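Local atomic coordinates of alpha-L-rhamnosidase (Aspergillus terreus, PDB entry 6GSZ), a protein that probably hydrolyses terminal non-reducing alpha-L-rhamnose residues of alpha-L-rhamnosides, as a calcium-binding glycoside hydrolase. Residues L154-A159 against P391-H396; S261-G266 against D465-W470; E654-L659 against K679-I684; L659-Y664 against T699-H704. One frame throughout, in Å; residues are numbered along the deposited sequence.

Contact 1: L154-A159 against P391-H396; sequences LGLYEA and PSFTYH. With CA (calcium ion), chain B.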
# COMPACT_ATOMS: atom_id res chain seq x y z
N LEU A 154 -15.31 9.51 13.74
CA LEU A 154 -16.25 9.25 12.67
C LEU A 154 -15.98 10.35 11.64
O LEU A 154 -16.62 11.43 11.67
CB LEU A 154 -17.67 9.24 13.22
CG LEU A 154 -18.13 7.97 13.92
CD1 LEU A 154 -17.24 7.60 15.09
CD2 LEU A 154 -19.59 8.14 14.32
N GLY A 155 -14.97 10.14 10.84
CA GLY A 155 -14.30 11.15 10.06
C GLY A 155 -12.82 10.97 10.16
O GLY A 155 -12.33 9.82 10.08
N LEU A 156 -12.09 12.07 10.28
CA LEU A 156 -10.63 12.09 10.47
C LEU A 156 -10.32 13.07 11.59
O LEU A 156 -11.10 14.04 11.76
CB LEU A 156 -9.95 12.53 9.18
CG LEU A 156 -10.17 11.62 7.96
CD1 LEU A 156 -9.62 12.26 6.67
CD2 LEU A 156 -9.60 10.20 8.16
N TYR A 157 -9.24 12.90 12.32
CA TYR A 157 -8.96 13.75 13.45
C TYR A 157 -7.52 14.27 13.44
O TYR A 157 -6.58 13.61 12.95
CB TYR A 157 -9.27 13.08 14.80
CG TYR A 157 -8.29 11.99 15.09
CD1 TYR A 157 -8.50 10.70 14.63
CD2 TYR A 157 -7.09 12.26 15.77
CE1 TYR A 157 -7.54 9.71 14.84
CE2 TYR A 157 -6.13 11.29 15.95
CZ TYR A 157 -6.36 10.02 15.48
OH TYR A 157 -5.35 9.10 15.63
N GLU A 158 -7.32 15.40 14.11
CA GLU A 158 -6.02 15.92 14.49
C GLU A 158 -6.14 16.40 15.93
O GLU A 158 -6.93 17.33 16.19
CB GLU A 158 -5.58 17.08 13.61
CG GLU A 158 -4.24 17.65 13.95
CD GLU A 158 -3.69 18.61 12.89
OE1 GLU A 158 -4.44 18.95 11.94
OE2 GLU A 158 -2.53 18.98 12.99
N ALA A 159 -5.39 15.83 16.85
CA ALA A 159 -5.44 16.14 18.27
C ALA A 159 -4.23 16.95 18.72
O ALA A 159 -3.12 16.81 18.21
CB ALA A 159 -5.53 14.89 19.11
N PRO A 391 -3.07 21.82 4.44
CA PRO A 391 -4.44 21.35 4.64
C PRO A 391 -4.46 20.18 5.62
O PRO A 391 -3.43 19.50 5.82
CB PRO A 391 -4.91 20.95 3.25
CG PRO A 391 -3.60 20.58 2.53
CD PRO A 391 -2.53 21.50 3.11
N SER A 392 -5.65 19.89 6.14
CA SER A 392 -5.82 18.89 7.20
C SER A 392 -6.52 17.62 6.74
O SER A 392 -6.11 16.52 7.16
CB SER A 392 -6.61 19.49 8.36
OG SER A 392 -5.85 20.48 9.03
N PHE A 393 -7.53 17.72 5.89
CA PHE A 393 -8.38 16.54 5.61
C PHE A 393 -8.60 16.32 4.11
O PHE A 393 -9.64 15.74 3.70
CB PHE A 393 -9.71 16.65 6.35
CG PHE A 393 -9.55 16.90 7.83
CD1 PHE A 393 -8.91 15.98 8.65
CD2 PHE A 393 -10.01 18.10 8.40
CE1 PHE A 393 -8.77 16.23 10.01
CE2 PHE A 393 -9.83 18.35 9.76
CZ PHE A 393 -9.23 17.41 10.56
N THR A 394 -7.62 16.72 3.31
CA THR A 394 -7.67 16.47 1.87
C THR A 394 -6.33 15.89 1.44
O THR A 394 -5.35 15.95 2.17
CB THR A 394 -7.99 17.76 1.09
OG1 THR A 394 -8.24 17.46 -0.28
CG2 THR A 394 -6.86 18.76 1.14
N TYR A 395 -6.27 15.42 0.19
CA TYR A 395 -4.97 15.16 -0.41
C TYR A 395 -5.13 15.26 -1.93
O TYR A 395 -6.25 15.13 -2.42
CB TYR A 395 -4.37 13.80 0.03
CG TYR A 395 -4.98 12.54 -0.52
CD1 TYR A 395 -6.11 11.91 -0.03
CD2 TYR A 395 -4.31 11.87 -1.53
CE1 TYR A 395 -6.51 10.66 -0.47
CE2 TYR A 395 -4.73 10.65 -2.02
CZ TYR A 395 -5.82 10.02 -1.48
OH TYR A 395 -6.20 8.76 -1.88
N HIS A 396 -4.00 15.44 -2.62
CA HIS A 396 -4.03 15.61 -4.07
C HIS A 396 -2.91 14.79 -4.71
O HIS A 396 -1.89 14.54 -4.10
CB HIS A 396 -3.85 17.09 -4.43
CG HIS A 396 -4.56 18.07 -3.57
ND1 HIS A 396 -5.93 18.10 -3.42
CD2 HIS A 396 -4.04 19.02 -2.78
CE1 HIS A 396 -6.22 19.13 -2.61
NE2 HIS A 396 -5.08 19.72 -2.22
CA CA B . -3.68 19.96 9.99
O HOH W 1 -6.76 20.46 11.83
O HOH W 2 -3.95 21.58 11.16
O HOH W 3 -2.12 21.18 8.95
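Leu156 and Glu158, on the strand that starts at Leu156, face Ser392 and Phe393 of an irregular loop, and the backbones stay well apart, with CA atoms of Leu156 and Phe393 7.0 Å from each other. No direct hydrogen bond joins the two segments. A calcium ion and an apolar contact hold them instead.

The calcium ion sits between the two polar side chains. Glu158 OE1 binds it at 2.3 Å, and Ser392 OG binds it from the loop at 2.4 Å. Two waters add further ligands. The Glu158 chain is fully extended, with CG anti to the backbone N (chi1 -180°), and this carries the carboxylate out from the strand to the metal. A third water spans the same two oxygens: it donates to Glu158 OE1 at 2.8 Å and to Ser392 OG at 2.9 Å. The other carboxylate oxygen, Glu158 OE2, forms a salt bridge with Arg165. Metal and arginine together should fix the rotation of the group.

Beside the metal lies the apolar part. The Phe393 ring comes up to the strand backbone. Its CD1 lies 3.6 Å from Leu156 CB, and its CE1 is 3.6 Å from Leu156 O. The N of Glu158 lies near the ring plane, at its edge. Ser392 CB lies over one face of the ring, toward its rim. Tyr157 points away from the loop, and its hydroxyl bonds to Asn185 and Tyr187.

The arrangement is a calcium site shared between a beta-sheet strand and a distant loop, with ligands from the N-terminal and concanavalin-like family regions.

Contact 2: S261-G266 against D465-W470; sequences SEIYDG and DERLGW. With BGC (beta-D-glucopyranose), chain C.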
# COMPACT_ATOMS: atom_id res chain seq x y z
N SER A 261 -13.20 20.90 4.09
CA SER A 261 -12.00 20.08 3.78
C SER A 261 -12.45 18.71 3.31
O SER A 261 -13.06 17.99 4.09
CB SER A 261 -11.08 20.02 4.99
OG SER A 261 -9.81 19.50 4.63
N GLU A 262 -12.23 18.44 2.02
CA GLU A 262 -12.84 17.32 1.31
C GLU A 262 -11.73 16.59 0.56
O GLU A 262 -10.88 17.22 -0.02
CB GLU A 262 -13.88 17.81 0.30
CG GLU A 262 -14.94 18.70 0.89
CD GLU A 262 -15.87 19.16 -0.19
OE1 GLU A 262 -16.59 18.30 -0.78
OE2 GLU A 262 -15.93 20.43 -0.39
N ILE A 263 -11.81 15.25 0.58
CA ILE A 263 -10.83 14.38 -0.10
C ILE A 263 -10.66 14.87 -1.54
O ILE A 263 -9.54 15.12 -2.03
CB ILE A 263 -11.26 12.90 -0.03
CG1 ILE A 263 -11.32 12.34 1.40
CG2 ILE A 263 -10.39 12.02 -0.92
CD1 ILE A 263 -10.02 12.38 2.17
N TYR A 264 -11.80 14.93 -2.27
CA TYR A 264 -11.73 15.24 -3.71
C TYR A 264 -11.58 16.73 -4.00
O TYR A 264 -10.72 17.17 -4.80
CB TYR A 264 -12.94 14.72 -4.49
CG TYR A 264 -13.11 13.22 -4.53
CD1 TYR A 264 -12.08 12.31 -4.29
CD2 TYR A 264 -14.37 12.71 -4.78
CE1 TYR A 264 -12.32 10.94 -4.35
CE2 TYR A 264 -14.62 11.36 -4.86
CZ TYR A 264 -13.58 10.45 -4.64
OH TYR A 264 -13.87 9.11 -4.68
N ASP A 265 -12.44 17.56 -3.39
CA ASP A 265 -12.48 18.94 -3.84
C ASP A 265 -11.41 19.85 -3.22
O ASP A 265 -11.04 20.83 -3.84
CB ASP A 265 -13.87 19.55 -3.70
CG ASP A 265 -14.86 19.10 -4.77
OD1 ASP A 265 -14.42 18.49 -5.80
OD2 ASP A 265 -16.10 19.31 -4.56
N GLY A 266 -10.88 19.51 -2.05
CA GLY A 266 -9.84 20.26 -1.40
C GLY A 266 -10.35 20.98 -0.15
O GLY A 266 -11.40 20.68 0.39
N ASP A 465 -11.77 11.79 -8.88
CA ASP A 465 -12.91 11.46 -8.02
C ASP A 465 -13.11 9.96 -7.94
O ASP A 465 -14.12 9.45 -8.29
CB ASP A 465 -14.17 12.17 -8.52
CG ASP A 465 -14.54 11.88 -9.97
OD1 ASP A 465 -13.71 11.25 -10.68
OD2 ASP A 465 -15.62 12.27 -10.37
N GLU A 466 -12.07 9.28 -7.49
CA GLU A 466 -12.08 7.81 -7.37
C GLU A 466 -11.27 7.45 -6.13
O GLU A 466 -11.75 7.59 -5.05
CB GLU A 466 -11.65 7.19 -8.71
CG GLU A 466 -11.96 5.71 -8.84
CD GLU A 466 -12.09 5.21 -10.27
OE1 GLU A 466 -11.82 5.99 -11.19
OE2 GLU A 466 -12.48 4.06 -10.45
N ARG A 467 -10.05 6.92 -6.30
CA ARG A 467 -9.15 6.62 -5.16
C ARG A 467 -9.80 5.52 -4.33
O ARG A 467 -9.87 5.60 -3.11
CB ARG A 467 -8.76 7.87 -4.36
CG ARG A 467 -8.63 9.17 -5.15
CD ARG A 467 -8.24 10.32 -4.27
NE ARG A 467 -8.42 11.57 -4.95
CZ ARG A 467 -8.10 12.74 -4.41
NH1 ARG A 467 -7.52 12.78 -3.24
NH2 ARG A 467 -8.34 13.88 -5.05
N LEU A 468 -10.24 4.44 -5.01
CA LEU A 468 -10.95 3.36 -4.35
C LEU A 468 -10.05 2.11 -4.32
O LEU A 468 -9.08 1.99 -5.13
CB LEU A 468 -12.23 3.02 -5.14
CG LEU A 468 -13.15 4.21 -5.41
CD1 LEU A 468 -14.32 3.80 -6.28
CD2 LEU A 468 -13.63 4.87 -4.10
N GLY A 469 -10.40 1.20 -3.42
CA GLY A 469 -9.59 -0.02 -3.26
C GLY A 469 -9.88 -1.08 -4.31
O GLY A 469 -10.45 -2.13 -4.00
N TRP A 470 -9.58 -0.74 -5.56
CA TRP A 470 -9.88 -1.63 -6.69
C TRP A 470 -9.12 -2.97 -6.58
O TRP A 470 -7.89 -3.03 -6.49
CB TRP A 470 -9.61 -0.92 -8.00
CG TRP A 470 -10.73 -0.03 -8.44
CD1 TRP A 470 -10.82 1.33 -8.30
CD2 TRP A 470 -11.91 -0.44 -9.14
NE1 TRP A 470 -11.98 1.77 -8.87
CE2 TRP A 470 -12.68 0.71 -9.38
CE3 TRP A 470 -12.38 -1.67 -9.58
CZ2 TRP A 470 -13.89 0.65 -10.06
CZ3 TRP A 470 -13.57 -1.74 -10.24
CH2 TRP A 470 -14.33 -0.58 -10.46
C2 BGC C . -9.35 0.69 -11.95
C3 BGC C . -9.86 -0.53 -12.66
C4 BGC C . -11.34 -0.60 -12.94
C5 BGC C . -11.66 0.68 -13.54
C6 BGC C . -13.14 0.59 -13.88
C1 BGC C . -9.92 1.94 -12.60
O1 BGC C . -9.32 3.07 -11.99
O2 BGC C . -7.99 0.90 -12.25
O3 BGC C . -9.69 -1.56 -11.84
O4 BGC C . -11.81 -1.70 -13.76
O5 BGC C . -11.34 1.86 -12.74
O6 BGC C . -13.56 1.88 -14.34
O HOH W 4 -8.18 16.62 -3.90
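Tyr264 and Asp465 form the tight part of this contact. Asp465 CA stands over the middle of one face of the Tyr264 ring, 3.5 Å from its centroid and 8° off the normal, a CH-pi contact. The phenol then reaches on to the next residue: Tyr264 OH donates to Glu466 O at 2.6 Å, in the carbonyl plane and on a lone pair. Gly214 N also bonds to this hydroxyl, so it is held twice.

The extended Arg467 runs back along Tyr264, antiparallel to it. Tyr264 CD1 lies over one face of its guanidinium, with the two planes 52° apart. Arg467 NH1 bonds to Tyr395 O.

The looser side is bridged by one ordered water. It lies at the guanidinium edge, in its plane, accepts from Arg467 NH2 and is also close to the carbonyls of Ile263 and Tyr264. Ile263 O lies 3.3 Å from Arg467 NH1.

Farther along the loop, Trp470 NE1 donates to Glu466 OE2 at 2.8 Å. This bond is bent, at 133°, and meets the carboxylate on its anti side. One face of the indole carries the bound glucose, with C4 above it. This is the carbohydrate-stacking platform typical of a glycosidase sugar pocket.

Contact 3: E654-L659 against K679-I684; sequences ETQTGL and KRLVNI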
# COMPACT_ATOMS: atom_id res chain seq x y z
N GLU A 654 -5.40 -15.51 -30.79
CA GLU A 654 -3.94 -15.53 -30.80
C GLU A 654 -3.40 -14.11 -30.60
O GLU A 654 -2.95 -13.44 -31.51
CB GLU A 654 -3.44 -16.16 -32.11
CG GLU A 654 -3.64 -17.66 -32.20
CD GLU A 654 -2.48 -18.50 -31.65
OE1 GLU A 654 -1.34 -18.19 -32.00
OE2 GLU A 654 -2.74 -19.42 -30.80
N THR A 655 -3.50 -13.67 -29.35
CA THR A 655 -3.13 -12.36 -28.87
C THR A 655 -2.12 -12.52 -27.74
O THR A 655 -1.89 -13.63 -27.24
CB THR A 655 -4.36 -11.62 -28.33
OG1 THR A 655 -4.91 -12.38 -27.23
CG2 THR A 655 -5.41 -11.41 -29.40
N GLN A 656 -1.46 -11.43 -27.37
CA GLN A 656 -0.49 -11.50 -26.31
C GLN A 656 -1.14 -12.09 -25.05
O GLN A 656 -0.56 -12.97 -24.42
CB GLN A 656 0.17 -10.15 -26.08
CG GLN A 656 1.08 -9.74 -27.22
CD GLN A 656 1.83 -8.46 -26.94
OE1 GLN A 656 2.10 -8.11 -25.79
NE2 GLN A 656 2.15 -7.75 -28.02
N THR A 657 -2.30 -11.55 -24.64
CA THR A 657 -2.95 -12.09 -23.43
C THR A 657 -3.49 -13.51 -23.66
O THR A 657 -3.40 -14.37 -22.76
CB THR A 657 -4.05 -11.15 -22.95
OG1 THR A 657 -3.40 -9.94 -22.57
CG2 THR A 657 -4.86 -11.70 -21.81
N GLY A 658 -4.10 -13.75 -24.83
CA GLY A 658 -4.70 -15.03 -25.12
C GLY A 658 -3.71 -16.21 -25.12
O GLY A 658 -4.11 -17.32 -24.73
N LEU A 659 -2.46 -15.92 -25.47
CA LEU A 659 -1.39 -16.91 -25.38
C LEU A 659 -0.75 -16.88 -23.99
O LEU A 659 -0.40 -17.91 -23.44
CB LEU A 659 -0.37 -16.64 -26.47
CG LEU A 659 -0.81 -17.09 -27.85
CD1 LEU A 659 -0.09 -16.29 -28.91
CD2 LEU A 659 -0.60 -18.58 -28.04
N LYS A 679 6.53 -20.00 -28.91
CA LYS A 679 7.16 -19.45 -30.13
C LYS A 679 6.17 -18.57 -30.92
O LYS A 679 6.60 -17.54 -31.51
CB LYS A 679 7.74 -20.59 -30.96
CG LYS A 679 8.90 -21.34 -30.32
CD LYS A 679 10.11 -20.47 -30.15
CE LYS A 679 11.33 -21.23 -29.68
NZ LYS A 679 12.44 -20.26 -29.45
N ARG A 680 4.89 -18.93 -30.96
CA ARG A 680 3.91 -18.08 -31.64
C ARG A 680 3.73 -16.75 -30.90
O ARG A 680 3.58 -15.71 -31.57
CB ARG A 680 2.55 -18.76 -31.77
CG ARG A 680 2.58 -19.97 -32.68
CD ARG A 680 1.21 -20.36 -33.19
NE ARG A 680 0.22 -20.55 -32.15
CZ ARG A 680 0.09 -21.60 -31.36
NH1 ARG A 680 0.88 -22.66 -31.53
NH2 ARG A 680 -0.80 -21.56 -30.37
N LEU A 681 3.80 -16.78 -29.56
CA LEU A 681 3.71 -15.53 -28.78
C LEU A 681 4.86 -14.59 -29.17
O LEU A 681 4.67 -13.37 -29.43
CB LEU A 681 3.70 -15.85 -27.27
CG LEU A 681 3.74 -14.62 -26.36
CD1 LEU A 681 2.60 -13.61 -26.63
CD2 LEU A 681 3.69 -15.07 -24.88
N VAL A 682 6.08 -15.13 -29.23
CA VAL A 682 7.27 -14.33 -29.58
C VAL A 682 7.09 -13.75 -31.00
O VAL A 682 7.46 -12.59 -31.22
CB VAL A 682 8.56 -15.15 -29.47
CG1 VAL A 682 9.75 -14.42 -30.09
CG2 VAL A 682 8.85 -15.52 -28.02
N ASN A 683 6.55 -14.55 -31.92
CA ASN A 683 6.34 -14.11 -33.30
C ASN A 683 5.34 -12.96 -33.35
O ASN A 683 5.61 -11.98 -34.07
CB ASN A 683 5.90 -15.27 -34.19
CG ASN A 683 5.81 -14.86 -35.64
OD1 ASN A 683 6.80 -14.45 -36.23
ND2 ASN A 683 4.62 -14.93 -36.22
N ILE A 684 4.21 -13.07 -32.62
CA ILE A 684 3.19 -11.99 -32.56
C ILE A 684 3.81 -10.70 -32.01
O ILE A 684 3.54 -9.62 -32.54
CB ILE A 684 1.96 -12.44 -31.73
CG1 ILE A 684 1.09 -13.41 -32.52
CG2 ILE A 684 1.18 -11.24 -31.23
CD1 ILE A 684 0.34 -14.42 -31.66
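Glu654 and Arg680 make a side-on salt bridge between the loop leading into helix 656-664 and helix 671-687, part of a helix-helix contact within the six-hairpin glycosidase domain. Arg680 uses two nitrogens, one for each carboxylate oxygen. NE donates to Glu654 OE1 at 2.8 Å with an N-H...O angle of 166°. NH2 donates to Glu654 OE2 at 2.9 Å. Both oxygens lie in or close to the guanidinium plane, but the carboxylate is turned 39° against it. NE therefore meets OE1 from above the carboxylate plane, while NH2 meets OE2 on its syn side. The arginine chain bends at chi3 (-53°), which turns its NE edge toward the glutamate. Each partner has a second bond: Glu654 OE2 accepts from Met651 N, and Arg680 NH2 donates to Gly649 O.

The next residue, Thr655, is the N-cap of helix 656-664. Its OG1 accepts from Gly658 N at 2.9 Å. This capping bond closes the first turn, one residue after Glu654.

Packing lies beside the ion pair. Leu659 points toward helix 671-687 and splits its two methyls. CD2 touches Arg680 NH2 at 3.8 Å. CD1 approaches Leu681 and Ile684. Leu681 swings its CD1 to Gln656 CA, and the Gln656 amide is held by Gly693 N and Lys691 O. Ile684 CD1 also lies 3.4 Å from the carbonyl oxygen Glu654 O. Leu659 CD1 and Ile684 CD1 are 3.4 Å apart, a tight fit for two methyls.

Contact 4: L659-Y664 against T699-H704; sequences LALPLY and THLLGH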
# COMPACT_ATOMS: atom_id res chain seq x y z
N LEU A 659 -2.46 -15.92 -25.47
CA LEU A 659 -1.39 -16.91 -25.38
C LEU A 659 -0.75 -16.88 -23.99
O LEU A 659 -0.40 -17.91 -23.44
CB LEU A 659 -0.37 -16.64 -26.47
CG LEU A 659 -0.81 -17.09 -27.85
CD1 LEU A 659 -0.09 -16.29 -28.91
CD2 LEU A 659 -0.60 -18.58 -28.04
N ALA A 660 -0.47 -15.69 -23.44
CA ALA A 660 0.32 -15.62 -22.20
C ALA A 660 -0.39 -16.35 -21.05
O ALA A 660 0.22 -17.04 -20.23
CB ALA A 660 0.62 -14.20 -21.82
N LEU A 661 -1.71 -16.18 -20.94
CA LEU A 661 -2.42 -16.80 -19.79
C LEU A 661 -2.33 -18.32 -19.78
O LEU A 661 -1.93 -18.88 -18.74
CB LEU A 661 -3.86 -16.29 -19.69
CG LEU A 661 -4.03 -14.79 -19.50
CD1 LEU A 661 -5.50 -14.43 -19.39
CD2 LEU A 661 -3.26 -14.30 -18.28
N PRO A 662 -2.71 -19.04 -20.86
CA PRO A 662 -2.56 -20.49 -20.80
C PRO A 662 -1.09 -20.96 -20.71
O PRO A 662 -0.86 -22.01 -20.15
CB PRO A 662 -3.27 -20.96 -22.08
CG PRO A 662 -3.14 -19.79 -23.01
CD PRO A 662 -3.34 -18.59 -22.12
N LEU A 663 -0.14 -20.17 -21.19
CA LEU A 663 1.26 -20.50 -21.00
C LEU A 663 1.65 -20.38 -19.53
O LEU A 663 2.26 -21.29 -18.96
CB LEU A 663 2.14 -19.61 -21.88
CG LEU A 663 2.10 -19.95 -23.38
CD1 LEU A 663 2.79 -18.85 -24.18
CD2 LEU A 663 2.75 -21.30 -23.63
N TYR A 664 1.31 -19.27 -18.88
CA TYR A 664 1.75 -19.09 -17.49
C TYR A 664 1.00 -20.05 -16.55
O TYR A 664 1.56 -20.53 -15.54
CB TYR A 664 1.51 -17.65 -17.04
CG TYR A 664 2.29 -17.30 -15.81
CD1 TYR A 664 3.66 -17.17 -15.86
CD2 TYR A 664 1.66 -17.20 -14.58
CE1 TYR A 664 4.39 -16.92 -14.71
CE2 TYR A 664 2.37 -16.94 -13.42
CZ TYR A 664 3.75 -16.79 -13.50
OH TYR A 664 4.51 -16.57 -12.40
N THR A 699 -0.64 -8.03 -18.51
CA THR A 699 0.59 -7.24 -18.39
C THR A 699 1.49 -7.73 -17.24
O THR A 699 2.72 -7.95 -17.45
CB THR A 699 0.28 -5.76 -18.20
OG1 THR A 699 -0.37 -5.31 -19.39
CG2 THR A 699 1.55 -4.95 -18.01
N HIS A 700 0.90 -8.00 -16.06
CA HIS A 700 1.70 -8.37 -14.91
C HIS A 700 2.42 -9.71 -15.08
O HIS A 700 3.41 -9.98 -14.33
CB HIS A 700 0.89 -8.35 -13.60
CG HIS A 700 -0.13 -9.43 -13.49
ND1 HIS A 700 0.00 -10.44 -12.57
CD2 HIS A 700 -1.31 -9.64 -14.12
CE1 HIS A 700 -1.05 -11.24 -12.64
NE2 HIS A 700 -1.88 -10.77 -13.58
N LEU A 701 1.94 -10.53 -16.02
CA LEU A 701 2.50 -11.87 -16.20
C LEU A 701 3.33 -12.00 -17.49
O LEU A 701 4.00 -13.01 -17.69
CB LEU A 701 1.35 -12.88 -16.23
CG LEU A 701 0.52 -13.04 -14.98
CD1 LEU A 701 -0.64 -13.99 -15.30
CD2 LEU A 701 1.40 -13.50 -13.82
N LEU A 702 3.30 -11.01 -18.37
CA LEU A 702 3.86 -11.18 -19.71
C LEU A 702 5.36 -11.49 -19.66
O LEU A 702 5.85 -12.43 -20.29
CB LEU A 702 3.58 -9.94 -20.56
CG LEU A 702 4.08 -10.01 -22.00
CD1 LEU A 702 3.44 -11.19 -22.74
CD2 LEU A 702 3.78 -8.70 -22.72
N GLY A 703 6.16 -10.70 -18.94
CA GLY A 703 7.59 -10.93 -18.86
C GLY A 703 7.91 -12.27 -18.23
O GLY A 703 8.81 -12.98 -18.69
N HIS A 704 7.19 -12.62 -17.17
CA HIS A 704 7.43 -13.87 -16.47
C HIS A 704 7.09 -15.05 -17.37
O HIS A 704 7.75 -16.11 -17.29
CB HIS A 704 6.65 -13.96 -15.16
CG HIS A 704 7.10 -12.91 -14.21
ND1 HIS A 704 8.38 -12.88 -13.72
CD2 HIS A 704 6.46 -11.83 -13.71
CE1 HIS A 704 8.51 -11.83 -12.91
NE2 HIS A 704 7.35 -11.16 -12.91
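Tyr664 and Leu701 carry this contact, and their side chains meet at about a right angle. A methyl of the leucine, CD2, stands over one face of the tyrosine ring, 4.0 Å from its centroid and 27° off the normal. This is a CH-pi contact. The methyl sits toward one side of the ring, closest to Tyr664 CE2 at 3.6 Å. The ring gets there because Tyr664 holds CG anti to its backbone N (chi1 -163°), pointing the side chain across to the other helix.

His704 is placed differently. It runs alongside Tyr664, pointing the same way, and its CB lies 3.8 Å from Tyr664 CE1. The imidazole itself looks elsewhere: NE2 bonds to Ser769, and the ring meets Trp770.

Leu701 has a second methyl to place. Its CD1 touches Leu661 CD2 at 4.0 Å, and these two leucines also meet at about a right angle. Leu661 in turn packs on helix 598-619. One turn away from Tyr664, Ala660 faces Leu702, with CB 4.2 Å from CD1. The small alanine lies where the backbones are nearest, at a CA separation of 6.2 Å from Leu702.

The helix segments cross at 63°, with 9.4 Å between their axes. The first is kinked near Pro662, whose nitrogen gives no bond to the preceding turn.

No hydrogen bond passes between the segments. Lys708, later on helix 699-708, adds a cation-pi contact to the Tyr664 ring. The interface thus rests on apolar, CH-pi and cation-pi packing, while Arg479 and Ser769 take the polar ends of Tyr664 and His704.

From the N terminus, contact 1 closes a loop of 231 residues, from strand 156-161 to the loop before strand 396-398. Contact 2 opens within it and crosses it, closing only in the loop before helix 471-484. The two touch: Thr394 OG1 probably bonds to Glu262 O. Together they tie the beta regions to each other and to the glycosidase domain. Contacts 3 and 4 come later, in series with these, and lie across the chain's centre from contact 1. They cross each other and share Leu659. Through them helix 656-664 packs against the successive helices 671-687 and 699-708, all inside the glycosidase domain.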